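Hypothetical protein PH0435 (Pyrococcus horikoshii, PDB 2YV4) is of unknown function but, as a C-terminal Sua5 domain, is probably part of an enzyme that makes threonylcarbamoyl-AMP for tRNA modification. Local coordinates at residues Ile7-Pro12 and Lys17-Glu22; Lys25-Arg30 and Val73-Ala78; Phe48-Ser53 and Lys59-Ala64; Ala89-Leu94 and Tyr100-Ala105. One frame throughout, in Å; residues are numbered along the deposited sequence.

Interaction 1. Residues Ile7-Pro12 and Lys17-Glu22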
loop_
_atom_site.group_PDB
_atom_site.type_symbol
_atom_site.label_atom_id
_atom_site.label_comp_id
_atom_site.label_asym_id
_atom_site.label_seq_id
_atom_site.Cartn_x
_atom_site.Cartn_y
_atom_site.Cartn_z
ATOM N N ILE A 7 -1.876 -5.604 1.883
ATOM C CA ILE A 7 -2.426 -5.905 0.567
ATOM C C ILE A 7 -1.677 -5.095 -0.478
ATOM O O ILE A 7 -1.662 -3.864 -0.424
ATOM C CB ILE A 7 -3.915 -5.521 0.454
ATOM C CG1 ILE A 7 -4.739 -6.273 1.499
ATOM C CG2 ILE A 7 -4.412 -5.820 -0.960
ATOM C CD1 ILE A 7 -6.212 -5.922 1.472
ATOM N N VAL A 8 -1.057 -5.786 -1.428
ATOM C CA VAL A 8 -0.331 -5.118 -2.497
ATOM C C VAL A 8 -1.215 -5.101 -3.743
ATOM O O VAL A 8 -1.656 -6.151 -4.209
ATOM C CB VAL A 8 0.979 -5.866 -2.829
ATOM C CG1 VAL A 8 1.718 -5.148 -3.957
ATOM C CG2 VAL A 8 1.842 -5.970 -1.592
ATOM N N VAL A 9 -1.491 -3.912 -4.271
ATOM C CA VAL A 9 -2.306 -3.795 -5.479
ATOM C C VAL A 9 -1.361 -3.490 -6.640
ATOM O O VAL A 9 -0.714 -2.438 -6.679
ATOM C CB VAL A 9 -3.358 -2.678 -5.349
ATOM C CG1 VAL A 9 -4.129 -2.527 -6.664
ATOM C CG2 VAL A 9 -4.317 -3.012 -4.213
ATOM N N GLU A 10 -1.288 -4.420 -7.587
ATOM C CA GLU A 10 -0.385 -4.285 -8.726
ATOM C C GLU A 10 -1.048 -4.164 -10.090
ATOM O O GLU A 10 -2.203 -4.550 -10.280
ATOM C CB GLU A 10 0.581 -5.473 -8.744
ATOM C CG GLU A 10 -0.099 -6.783 -8.405
ATOM C CD GLU A 10 0.640 -7.990 -8.938
ATOM O OE1 GLU A 10 1.819 -8.188 -8.572
ATOM O OE2 GLU A 10 0.028 -8.744 -9.727
ATOM N N GLY A 11 -0.286 -3.642 -11.043
ATOM C CA GLY A 11 -0.784 -3.465 -12.393
ATOM C C GLY A 11 -0.361 -2.112 -12.925
ATOM O O GLY A 11 0.403 -1.401 -12.265
ATOM N N PRO A 12 -0.819 -1.724 -14.126
ATOM C CA PRO A 12 -0.423 -0.413 -14.650
ATOM C C PRO A 12 -0.960 0.668 -13.719
ATOM O O PRO A 12 -2.034 0.505 -13.131
ATOM C CB PRO A 12 -1.064 -0.384 -16.041
ATOM C CG PRO A 12 -2.261 -1.286 -15.888
ATOM C CD PRO A 12 -1.708 -2.429 -15.065
ATOM N N LYS A 17 -4.566 2.927 -9.463
ATOM C CA LYS A 17 -5.215 4.044 -8.789
ATOM C C LYS A 17 -6.713 3.805 -8.618
ATOM O O LYS A 17 -7.274 4.088 -7.558
ATOM C CB LYS A 17 -4.962 5.347 -9.550
ATOM C CG LYS A 17 -3.520 5.840 -9.426
ATOM C CD LYS A 17 -3.330 7.221 -10.037
ATOM C CE LYS A 17 -1.899 7.720 -9.851
ATOM N NZ LYS A 17 -1.534 7.904 -8.414
ATOM N N GLY A 18 -7.357 3.275 -9.656
ATOM C CA GLY A 18 -8.780 3.000 -9.571
ATOM C C GLY A 18 -9.097 1.864 -8.607
ATOM O O GLY A 18 -10.073 1.921 -7.852
ATOM N N LYS A 19 -8.266 0.827 -8.622
ATOM C CA LYS A 19 -8.474 -0.318 -7.743
ATOM C C LYS A 19 -8.290 0.076 -6.276
ATOM O O LYS A 19 -9.108 -0.283 -5.424
ATOM C CB LYS A 19 -7.514 -1.448 -8.125
ATOM C CG LYS A 19 -7.582 -2.685 -7.221
ATOM C CD LYS A 19 -8.963 -3.340 -7.212
ATOM C CE LYS A 19 -9.350 -3.888 -8.576
ATOM N NZ LYS A 19 -10.646 -4.627 -8.510
ATOM N N ILE A 20 -7.228 0.819 -5.976
ATOM C CA ILE A 20 -6.994 1.244 -4.598
ATOM C C ILE A 20 -8.160 2.096 -4.089
ATOM O O ILE A 20 -8.654 1.887 -2.979
ATOM C CB ILE A 20 -5.674 2.046 -4.462
ATOM C CG1 ILE A 20 -4.488 1.117 -4.733
ATOM C CG2 ILE A 20 -5.563 2.645 -3.057
ATOM C CD1 ILE A 20 -3.141 1.791 -4.681
ATOM N N THR A 21 -8.599 3.051 -4.903
ATOM C CA THR A 21 -9.716 3.915 -4.526
ATOM C C THR A 21 -10.910 3.049 -4.130
ATOM O O THR A 21 -11.567 3.297 -3.116
ATOM C CB THR A 21 -10.131 4.821 -5.694
ATOM O OG1 THR A 21 -8.993 5.568 -6.137
ATOM C CG2 THR A 21 -11.238 5.785 -5.263
ATOM N N GLU A 22 -11.165 2.023 -4.940
ATOM C CA GLU A 22 -12.264 1.091 -4.721
ATOM C C GLU A 22 -12.115 0.329 -3.407
ATOM O O GLU A 22 -13.053 0.264 -2.613
ATOM C CB GLU A 22 -12.338 0.093 -5.885
ATOM C CG GLU A 22 -13.440 -0.953 -5.763
ATOM C CD GLU A 22 -13.263 -2.106 -6.746
ATOM O OE1 GLU A 22 -14.165 -2.967 -6.831
ATOM O OE2 GLU A 22 -12.220 -2.157 -7.429
#

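Interaction 2. Residues Lys25-Arg30 and Val73-Ala78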
loop_
_atom_site.group_PDB
_atom_site.type_symbol
_atom_site.label_atom_id
_atom_site.label_comp_id
_atom_site.label_asym_id
_atom_site.label_seq_id
_atom_site.Cartn_x
_atom_site.Cartn_y
_atom_site.Cartn_z
ATOM N N LYS A 25 -12.681 2.442 -0.094
ATOM C CA LYS A 25 -14.098 2.621 0.194
ATOM C C LYS A 25 -14.680 1.334 0.764
ATOM O O LYS A 25 -15.410 1.362 1.752
ATOM C CB LYS A 25 -14.859 3.014 -1.075
ATOM C CG LYS A 25 -14.578 4.420 -1.551
ATOM C CD LYS A 25 -15.201 4.654 -2.914
ATOM C CE LYS A 25 -14.853 6.026 -3.459
ATOM N NZ LYS A 25 -15.389 6.202 -4.835
ATOM N N GLU A 26 -14.350 0.206 0.140
ATOM C CA GLU A 26 -14.843 -1.085 0.598
ATOM C C GLU A 26 -14.420 -1.376 2.032
ATOM O O GLU A 26 -15.239 -1.770 2.862
ATOM C CB GLU A 26 -14.341 -2.200 -0.319
ATOM C CG GLU A 26 -15.136 -2.360 -1.607
ATOM C CD GLU A 26 -14.439 -3.267 -2.610
ATOM O OE1 GLU A 26 -13.703 -4.180 -2.176
ATOM O OE2 GLU A 26 -14.629 -3.072 -3.831
ATOM N N LEU A 27 -13.140 -1.179 2.323
ATOM C CA LEU A 27 -12.638 -1.430 3.663
ATOM C C LEU A 27 -13.294 -0.493 4.680
ATOM O O LEU A 27 -13.684 -0.925 5.765
ATOM C CB LEU A 27 -11.113 -1.280 3.680
ATOM C CG LEU A 27 -10.407 -2.315 2.792
ATOM C CD1 LEU A 27 -8.910 -2.054 2.743
ATOM C CD2 LEU A 27 -10.692 -3.714 3.328
ATOM N N LYS A 28 -13.428 0.782 4.327
ATOM C CA LYS A 28 -14.048 1.744 5.234
ATOM C C LYS A 28 -15.482 1.338 5.558
ATOM O O LYS A 28 -15.882 1.321 6.720
ATOM C CB LYS A 28 -14.054 3.148 4.629
ATOM C CG LYS A 28 -12.752 3.920 4.767
ATOM C CD LYS A 28 -12.955 5.341 4.279
ATOM C CE LYS A 28 -11.719 6.200 4.437
ATOM N NZ LYS A 28 -11.966 7.575 3.907
ATOM N N GLU A 29 -16.251 1.007 4.527
ATOM C CA GLU A 29 -17.640 0.611 4.719
ATOM C C GLU A 29 -17.754 -0.609 5.629
ATOM O O GLU A 29 -18.790 -0.829 6.253
ATOM C CB GLU A 29 -18.305 0.322 3.371
ATOM C CG GLU A 29 -19.794 0.016 3.468
ATOM C CD GLU A 29 -20.591 1.142 4.116
ATOM O OE1 GLU A 29 -20.591 2.269 3.574
ATOM O OE2 GLU A 29 -21.220 0.897 5.167
ATOM N N ARG A 30 -16.683 -1.394 5.706
ATOM C CA ARG A 30 -16.660 -2.584 6.551
ATOM C C ARG A 30 -16.180 -2.264 7.964
ATOM O O ARG A 30 -16.215 -3.125 8.847
ATOM C CB ARG A 30 -15.761 -3.659 5.940
ATOM C CG ARG A 30 -16.353 -4.357 4.725
ATOM C CD ARG A 30 -15.300 -5.190 4.013
ATOM N NE ARG A 30 -14.634 -6.129 4.913
ATOM C CZ ARG A 30 -13.547 -6.824 4.594
ATOM N NH1 ARG A 30 -12.998 -6.688 3.396
ATOM N NH2 ARG A 30 -13.005 -7.653 5.477
ATOM N N VAL A 73 -3.710 1.038 12.232
ATOM C CA VAL A 73 -4.465 0.675 11.037
ATOM C C VAL A 73 -4.713 -0.838 10.966
ATOM O O VAL A 73 -3.836 -1.631 11.305
ATOM C CB VAL A 73 -3.721 1.129 9.758
ATOM C CG1 VAL A 73 -4.347 0.496 8.541
ATOM C CG2 VAL A 73 -3.781 2.646 9.640
ATOM N N ASP A 74 -5.908 -1.221 10.522
ATOM C CA ASP A 74 -6.293 -2.628 10.393
ATOM C C ASP A 74 -5.735 -3.259 9.119
ATOM O O ASP A 74 -5.289 -4.411 9.124
ATOM C CB ASP A 74 -7.819 -2.758 10.383
ATOM C CG ASP A 74 -8.454 -2.246 11.657
ATOM O OD1 ASP A 74 -8.066 -2.726 12.744
ATOM O OD2 ASP A 74 -9.337 -1.366 11.572
ATOM N N VAL A 75 -5.771 -2.501 8.025
ATOM C CA VAL A 75 -5.273 -2.984 6.742
ATOM C C VAL A 75 -4.430 -1.918 6.048
ATOM O O VAL A 75 -4.790 -0.740 6.030
ATOM C CB VAL A 75 -6.438 -3.381 5.810
ATOM C CG1 VAL A 75 -5.904 -3.877 4.469
ATOM C CG2 VAL A 75 -7.285 -4.454 6.475
ATOM N N VAL A 76 -3.303 -2.343 5.488
ATOM C CA VAL A 76 -2.399 -1.448 4.780
ATOM C C VAL A 76 -2.362 -1.855 3.317
ATOM O O VAL A 76 -2.097 -3.010 2.997
ATOM C CB VAL A 76 -0.952 -1.528 5.344
ATOM C CG1 VAL A 76 0.002 -0.709 4.472
ATOM C CG2 VAL A 76 -0.918 -1.007 6.771
ATOM N N ILE A 77 -2.648 -0.913 2.431
ATOM C CA ILE A 77 -2.608 -1.191 1.000
ATOM C C ILE A 77 -1.325 -0.577 0.472
ATOM O O ILE A 77 -1.084 0.618 0.647
ATOM C CB ILE A 77 -3.801 -0.555 0.261
ATOM C CG1 ILE A 77 -5.113 -1.152 0.783
ATOM C CG2 ILE A 77 -3.659 -0.780 -1.245
ATOM C CD1 ILE A 77 -6.364 -0.459 0.240
ATOM N N ALA A 78 -0.484 -1.402 -0.140
ATOM C CA ALA A 78 0.767 -0.915 -0.700
ATOM C C ALA A 78 0.594 -0.850 -2.208
ATOM O O ALA A 78 0.287 -1.848 -2.847
ATOM C CB ALA A 78 1.919 -1.854 -0.334
#

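Interaction 3. Residues Phe48-Ser53 and Lys59-Ala64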
loop_
_atom_site.group_PDB
_atom_site.type_symbol
_atom_site.label_atom_id
_atom_site.label_comp_id
_atom_site.label_asym_id
_atom_site.label_seq_id
_atom_site.Cartn_x
_atom_site.Cartn_y
_atom_site.Cartn_z
ATOM N N PHE A 48 1.200 7.393 3.745
ATOM C CA PHE A 48 2.649 7.516 3.876
ATOM C C PHE A 48 3.185 7.322 2.464
ATOM O O PHE A 48 2.816 6.364 1.782
ATOM C CB PHE A 48 3.213 6.438 4.805
ATOM C CG PHE A 48 4.608 6.733 5.313
ATOM C CD1 PHE A 48 4.809 7.161 6.624
ATOM C CD2 PHE A 48 5.716 6.568 4.487
ATOM C CE1 PHE A 48 6.096 7.417 7.109
ATOM C CE2 PHE A 48 7.008 6.822 4.959
ATOM C CZ PHE A 48 7.198 7.245 6.273
ATOM N N PHE A 49 4.033 8.241 2.020
ATOM C CA PHE A 49 4.601 8.178 0.680
ATOM C C PHE A 49 5.510 6.968 0.456
ATOM O O PHE A 49 6.441 6.718 1.226
ATOM C CB PHE A 49 5.367 9.474 0.388
ATOM C CG PHE A 49 5.954 9.529 -0.990
ATOM C CD1 PHE A 49 5.165 9.270 -2.103
ATOM C CD2 PHE A 49 7.294 9.859 -1.178
ATOM C CE1 PHE A 49 5.702 9.339 -3.389
ATOM C CE2 PHE A 49 7.839 9.931 -2.458
ATOM C CZ PHE A 49 7.042 9.670 -3.562
ATOM N N LEU A 50 5.243 6.226 -0.615
ATOM C CA LEU A 50 6.021 5.031 -0.937
ATOM C C LEU A 50 7.402 5.347 -1.487
ATOM O O LEU A 50 8.382 4.673 -1.163
ATOM C CB LEU A 50 5.273 4.176 -1.965
ATOM C CG LEU A 50 6.009 2.969 -2.564
ATOM C CD1 LEU A 50 6.147 1.863 -1.515
ATOM C CD2 LEU A 50 5.238 2.451 -3.765
ATOM N N GLY A 51 7.467 6.371 -2.328
ATOM C CA GLY A 51 8.720 6.739 -2.959
ATOM C C GLY A 51 8.479 6.590 -4.449
ATOM O O GLY A 51 7.578 5.856 -4.850
ATOM N N SER A 52 9.268 7.274 -5.270
ATOM C CA SER A 52 9.092 7.207 -6.715
ATOM C C SER A 52 10.175 6.408 -7.439
ATOM O O SER A 52 10.235 6.406 -8.666
ATOM C CB SER A 52 9.021 8.624 -7.292
ATOM O OG SER A 52 10.135 9.395 -6.877
ATOM N N SER A 53 11.026 5.724 -6.683
ATOM C CA SER A 53 12.089 4.926 -7.279
ATOM C C SER A 53 12.246 3.620 -6.519
ATOM O O SER A 53 11.822 3.510 -5.367
ATOM C CB SER A 53 13.414 5.684 -7.230
ATOM O OG SER A 53 13.928 5.682 -5.911
ATOM N N LYS A 59 13.989 1.808 0.851
ATOM C CA LYS A 59 14.303 2.660 1.985
ATOM C C LYS A 59 13.118 3.091 2.849
ATOM O O LYS A 59 13.236 3.149 4.071
ATOM C CB LYS A 59 15.040 3.913 1.496
ATOM C CG LYS A 59 15.502 4.834 2.612
ATOM C CD LYS A 59 16.102 6.128 2.078
ATOM C CE LYS A 59 16.559 7.024 3.228
ATOM N NZ LYS A 59 17.125 8.321 2.759
ATOM N N ASN A 60 11.979 3.385 2.228
ATOM C CA ASN A 60 10.811 3.862 2.975
ATOM C C ASN A 60 9.768 2.839 3.433
ATOM O O ASN A 60 9.065 3.073 4.415
ATOM C CB ASN A 60 10.059 4.930 2.166
ATOM C CG ASN A 60 10.964 6.022 1.636
ATOM O OD1 ASN A 60 11.830 6.531 2.349
ATOM N ND2 ASN A 60 10.750 6.405 0.378
ATOM N N LEU A 61 9.652 1.721 2.726
ATOM C CA LEU A 61 8.624 0.732 3.052
ATOM C C LEU A 61 8.452 0.353 4.521
ATOM O O LEU A 61 7.369 0.532 5.082
ATOM C CB LEU A 61 8.819 -0.535 2.210
ATOM C CG LEU A 61 7.660 -1.530 2.309
ATOM C CD1 LEU A 61 6.351 -0.829 1.956
ATOM C CD2 LEU A 61 7.913 -2.701 1.374
ATOM N N PHE A 62 9.500 -0.174 5.146
ATOM C CA PHE A 62 9.404 -0.579 6.546
ATOM C C PHE A 62 9.141 0.598 7.484
ATOM O O PHE A 62 8.457 0.457 8.502
ATOM C CB PHE A 62 10.668 -1.349 6.952
ATOM C CG PHE A 62 10.643 -2.803 6.545
ATOM C CD1 PHE A 62 10.042 -3.196 5.350
ATOM C CD2 PHE A 62 11.222 -3.777 7.354
ATOM C CE1 PHE A 62 10.016 -4.537 4.965
ATOM C CE2 PHE A 62 11.203 -5.122 6.979
ATOM C CZ PHE A 62 10.598 -5.503 5.780
ATOM N N LYS A 63 9.677 1.762 7.146
ATOM C CA LYS A 63 9.436 2.945 7.957
ATOM C C LYS A 63 7.944 3.265 7.838
ATOM O O LYS A 63 7.293 3.648 8.811
ATOM C CB LYS A 63 10.273 4.122 7.444
ATOM C CG LYS A 63 9.998 5.437 8.155
ATOM C CD LYS A 63 11.013 6.502 7.762
ATOM C CE LYS A 63 10.711 7.818 8.460
ATOM N NZ LYS A 63 10.635 7.649 9.939
ATOM N N ALA A 64 7.406 3.085 6.634
ATOM C CA ALA A 64 5.990 3.346 6.373
ATOM C C ALA A 64 5.110 2.381 7.160
ATOM O O ALA A 64 4.122 2.783 7.783
ATOM C CB ALA A 64 5.705 3.215 4.886
#

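Interaction 4. Residues Ala89-Leu94 and Tyr100-Ala105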
loop_
_atom_site.group_PDB
_atom_site.type_symbol
_atom_site.label_atom_id
_atom_site.label_comp_id
_atom_site.label_asym_id
_atom_site.label_seq_id
_atom_site.Cartn_x
_atom_site.Cartn_y
_atom_site.Cartn_z
ATOM N N ALA A 89 9.629 -4.048 -6.627
ATOM C CA ALA A 89 10.457 -3.646 -5.495
ATOM C C ALA A 89 9.682 -3.806 -4.196
ATOM O O ALA A 89 10.238 -4.242 -3.188
ATOM C CB ALA A 89 10.914 -2.192 -5.657
ATOM N N VAL A 90 8.402 -3.438 -4.215
ATOM C CA VAL A 90 7.565 -3.567 -3.026
ATOM C C VAL A 90 7.525 -5.023 -2.574
ATOM O O VAL A 90 7.763 -5.328 -1.405
ATOM C CB VAL A 90 6.116 -3.088 -3.290
ATOM C CG1 VAL A 90 5.213 -3.490 -2.127
ATOM C CG2 VAL A 90 6.088 -1.570 -3.463
HETATM N N MSE A 91 7.228 -5.924 -3.506
HETATM C CA MSE A 91 7.160 -7.346 -3.185
HETATM C C MSE A 91 8.511 -7.876 -2.699
HETATM O O MSE A 91 8.567 -8.662 -1.756
HETATM C CB MSE A 91 6.669 -8.148 -4.402
HETATM C CG MSE A 91 5.187 -7.919 -4.748
HETATM SE SE MSE A 91 4.472 -9.217 -6.030
HETATM C CE MSE A 91 4.931 -10.780 -5.037
ATOM N N ASN A 92 9.597 -7.448 -3.336
ATOM C CA ASN A 92 10.931 -7.888 -2.923
ATOM C C ASN A 92 11.217 -7.499 -1.473
ATOM O O ASN A 92 11.628 -8.333 -0.665
ATOM C CB ASN A 92 12.002 -7.283 -3.835
ATOM C CG ASN A 92 12.039 -7.936 -5.199
ATOM O OD1 ASN A 92 12.662 -7.424 -6.128
ATOM N ND2 ASN A 92 11.377 -9.083 -5.325
ATOM N N ARG A 93 10.997 -6.231 -1.144
ATOM C CA ARG A 93 11.234 -5.745 0.215
ATOM C C ARG A 93 10.265 -6.393 1.205
ATOM O O ARG A 93 10.526 -6.444 2.408
ATOM C CB ARG A 93 11.081 -4.221 0.254
ATOM C CG ARG A 93 11.247 -3.591 1.628
ATOM C CD ARG A 93 12.634 -3.823 2.202
ATOM N NE ARG A 93 12.805 -3.130 3.478
ATOM C CZ ARG A 93 13.845 -3.294 4.289
ATOM N NH1 ARG A 93 14.820 -4.135 3.963
ATOM N NH2 ARG A 93 13.916 -2.613 5.427
ATOM N N LEU A 94 9.152 -6.895 0.684
ATOM C CA LEU A 94 8.134 -7.535 1.504
ATOM C C LEU A 94 8.426 -9.019 1.701
ATOM O O LEU A 94 7.798 -9.674 2.537
ATOM C CB LEU A 94 6.763 -7.353 0.849
ATOM C CG LEU A 94 5.656 -6.680 1.663
ATOM C CD1 LEU A 94 6.211 -5.539 2.503
ATOM C CD2 LEU A 94 4.589 -6.177 0.706
ATOM N N TYR A 100 1.440 -11.471 2.900
ATOM C CA TYR A 100 0.694 -10.383 2.283
ATOM C C TYR A 100 -0.170 -10.871 1.130
ATOM O O TYR A 100 0.104 -11.900 0.520
ATOM C CB TYR A 100 1.626 -9.258 1.803
ATOM C CG TYR A 100 2.595 -9.610 0.692
ATOM C CD1 TYR A 100 3.909 -9.966 0.977
ATOM C CD2 TYR A 100 2.209 -9.544 -0.649
ATOM C CE1 TYR A 100 4.822 -10.238 -0.038
ATOM C CE2 TYR A 100 3.115 -9.823 -1.675
ATOM C CZ TYR A 100 4.422 -10.166 -1.358
ATOM O OH TYR A 100 5.332 -10.437 -2.355
ATOM N N LYS A 101 -1.235 -10.133 0.855
ATOM C CA LYS A 101 -2.153 -10.474 -0.219
ATOM C C LYS A 101 -1.799 -9.690 -1.473
ATOM O O LYS A 101 -1.300 -8.570 -1.395
ATOM C CB LYS A 101 -3.580 -10.134 0.206
ATOM C CG LYS A 101 -4.650 -10.398 -0.843
ATOM C CD LYS A 101 -6.002 -9.935 -0.293
ATOM C CE LYS A 101 -7.155 -10.311 -1.198
ATOM N NZ LYS A 101 -8.434 -9.770 -0.668
ATOM N N ILE A 102 -2.053 -10.283 -2.632
ATOM C CA ILE A 102 -1.774 -9.609 -3.890
ATOM C C ILE A 102 -3.073 -9.484 -4.669
ATOM O O ILE A 102 -3.750 -10.478 -4.931
ATOM C CB ILE A 102 -0.749 -10.385 -4.741
ATOM C CG1 ILE A 102 0.585 -10.460 -3.996
ATOM C CG2 ILE A 102 -0.565 -9.702 -6.093
ATOM C CD1 ILE A 102 1.650 -11.245 -4.730
ATOM N N VAL A 103 -3.413 -8.252 -5.026
ATOM C CA VAL A 103 -4.628 -7.972 -5.774
ATOM C C VAL A 103 -4.277 -7.363 -7.124
ATOM O O VAL A 103 -3.588 -6.345 -7.194
ATOM C CB VAL A 103 -5.533 -6.986 -5.010
ATOM C CG1 VAL A 103 -6.779 -6.686 -5.821
ATOM C CG2 VAL A 103 -5.913 -7.571 -3.662
ATOM N N LYS A 104 -4.742 -8.004 -8.192
ATOM C CA LYS A 104 -4.498 -7.525 -9.547
ATOM C C LYS A 104 -5.434 -6.352 -9.814
ATOM O O LYS A 104 -6.645 -6.474 -9.645
ATOM C CB LYS A 104 -4.771 -8.649 -10.552
ATOM C CG LYS A 104 -4.714 -8.222 -12.013
ATOM C CD LYS A 104 -5.048 -9.391 -12.932
ATOM C CE LYS A 104 -4.995 -8.980 -14.396
ATOM N NZ LYS A 104 -5.291 -10.134 -15.294
ATOM N N ALA A 105 -4.878 -5.218 -10.234
ATOM C CA ALA A 105 -5.689 -4.032 -10.502
ATOM C C ALA A 105 -6.568 -4.201 -11.739
ATOM O O ALA A 105 -6.239 -5.058 -12.586
ATOM C CB ALA A 105 -4.794 -2.814 -10.671
ATOM O OXT ALA A 105 -7.568 -3.459 -11.847
HETATM O O HOH W 1 7.844 -11.127 -1.500
#

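Interaction 1. Residues Ile7-Pro12 and Lys17-Glu22
The opening beta-alpha unit of this Sua5 domain closes where Val-9, on strand 5-11, meets Lys-19 and Ile-20 nearly two turns into helix 13-29. One branch of Val-9 does most of the touching. Its CG1, anti to the backbone N (chi1 176°), lies 3.5 Å from CG of Lys-19, and the two side chains cross at about a right angle. The same methyl is 3.8 Å from CB of Lys-19. On the neighbouring position of the helix, CG1 of Ile-20 reaches back to within 4.0 Å of CB of Val-9. Helix 13-29 thus lies across one face of a parallel sheet, with Val-9 pressed into it beside Val-16 and Leu-23, while Ile-20 also touches Ile-77 of the adjacent strand 75-81. Only the aliphatic root of Lys-19 belongs to this apolar layer. Bends at chi2 and chi3 then carry its chain away from the strand, and NZ forms a salt bridge of 3.1 Å with OE2 of Glu-22, met on the syn side of the carboxylate and somewhat out of its plane. Cut back to alanine, Lys-19 would lose the methylenes beyond CB, and a gap beside Val-9 CG1 and a Glu-22 carboxylate without this charge partner are likely to follow. Farther round the helix, Thr-21 turns its OG1 back onto O of Lys-17 (2.7 Å), which also accepts the backbone N of Thr-21 from the opposite face of the carbonyl plane.

Interaction 2. Residues Lys25-Arg30 and Val73-Ala78
Leu-27, Val-75 and Ile-77 carry this contact, all three of them buried, with no polar atom joining the two segments. Leu-27 points from the last turns of helix 13-29 toward strand 75-81 and contributes the most surface. A single methyl does the touching: CD1 sits 3.9 Å from CG1 of Val-75 and 3.9 Å from CD1 of Ile-77, spanning two residues that project from the same face of the strand. The approaches differ. Against Val-75 the leucine crosses at about a right angle, its CD1 also standing 4.2 Å from the valine CB, whereas with Ile-77 it meets tip to tip, the two CD1 methyls extended toward each other. Leu-27 reaches this far because its chain is drawn out beyond CG, CD1 lying anti to CA (chi2 175°). On the strands flanking 75-81, Val-34 packs against both Leu-27 and Ile-77, and Val-9 lies beside Ile-77. Val-76, between the two strand residues, points the other way and packs on Leu-65 and Met-68 of helix 54-70. Helices on both faces of a parallel sheet, with apolar residues of a central strand directed in turn to each, are typical of a three-layer alpha/beta/alpha sandwich, consistent with a Rossmann-like domain.

Interaction 3. Residues Phe48-Ser53 and Lys59-Ala64
Phe-48 and Ala-64 form the tight part of this contact. The helix residue lies over one face of the ring, its CA 3.7 Å from the centroid and 9° off the normal, a CH-pi contact nearly above the centre. The methyl of Ala-64 is displaced to one side and comes 3.4 Å from CD2 of Phe-48. Phe-48 can turn its ring under the helix because CG stands anti to its backbone N (chi1 -163°). Deeper in the protein, Leu-50 curls its side chain back so that CD1 approaches CD1 of Leu-61 at 4.4 Å, a looser apolar touch; Val-90 of helix 86-93 and Ile-37 of strand 34-38 also pack against Leu-50. Asn-60 extends ND2 to the buried O of Leu-50 in a straight but weak hydrogen bond of 3.3 Å. A CB at Gly-51 would be tight against that amide, and the backbone angles there themselves call for glycine.

Toward solvent the fit slackens. The side chains of the exposed Lys-63 and Phe-48 run at about a right angle, with CG of Lys-63 3.8 Å from CZ of Phe-48, neither over the face nor at the edge. The exposed Phe-49 covers N of Gly-51 with one ring face and also packs on Glu-56. The chain then turns from edge strand 46-49 into helix 54-70, where Ser-53 is the N-cap and its OG bonds to N of Glu-56. With one long amide bond and no salt bridge between the segments, this beta-alpha connection rests mainly on the apolar fit of an aromatic face against a helix backbone.

Interaction 4. Residues Ala89-Leu94 and Tyr100-Ala105
Tyr-100 meets Leu-94 with a ring face and Met-91, a selenomethionine, at its hydroxyl end. Leu-94 comes over the face: CD2 stands 4.0 Å from the ring centroid, 17° off the normal and shifted toward the rim, in a CH-pi contact, while its CB lies 3.6 Å from CE1. Met-91 crosses the tyrosine at about a right angle, with its CB 3.3 Å from OH of Tyr-100. Farther along, the SE atom is 3.7 Å from CD1 of Ile-102; the terminal CE is modelled too close to the hydroxyl for its position to be trusted. A water near the ring plane completes this shell, donating to O of Met-91 at 2.6 Å and hydrogen-bonded to OH of Tyr-100 at 2.7 Å. The contact ties the end of helix 86-93 to strand 101-104, the last strand of the parallel sheet of this alpha/beta domain and one of its edges, across a connection that is partly unmodelled. A phenylalanine in place of Tyr-100 would probably deprive the water of one partner and break its bridge to the helix backbone. With CG between N and the carbonyl carbon (chi1 65°), the ring is turned so that its face meets Leu-94 and its hydroxyl end meets Met-91. Val-8 of strand 5-11 touches both Tyr-100 and Leu-94, Leu-61 of helix 54-70 packs on Leu-94, and backbone bonds from Lys-101 to Val-6 and Val-8 fix the strand.

How the interactions relate
The four contacts attach helices to one five-stranded parallel sheet. Interactions 1 and 2 share helix 13-29 and are stitched together by neighbouring strands, with Ile-7 O 2.7 Å from Ala-78 N and Ile-7 N 2.8 Å from Val-76 O, probable hydrogen bonds. Interaction 4 joins the other side of strand 5-11, Glu-10 O lying 2.8 Å from Ala-105 N. Interactions 3 and 4 meet through their helices, where Leu-61 CD2 comes 3.5 Å from Leu-94 CD1. Interactions 1 and 3 do not touch; their centres, about 16 Å apart, fall on opposite sides of the chain's centre. No bound ligand marks a functional site among them.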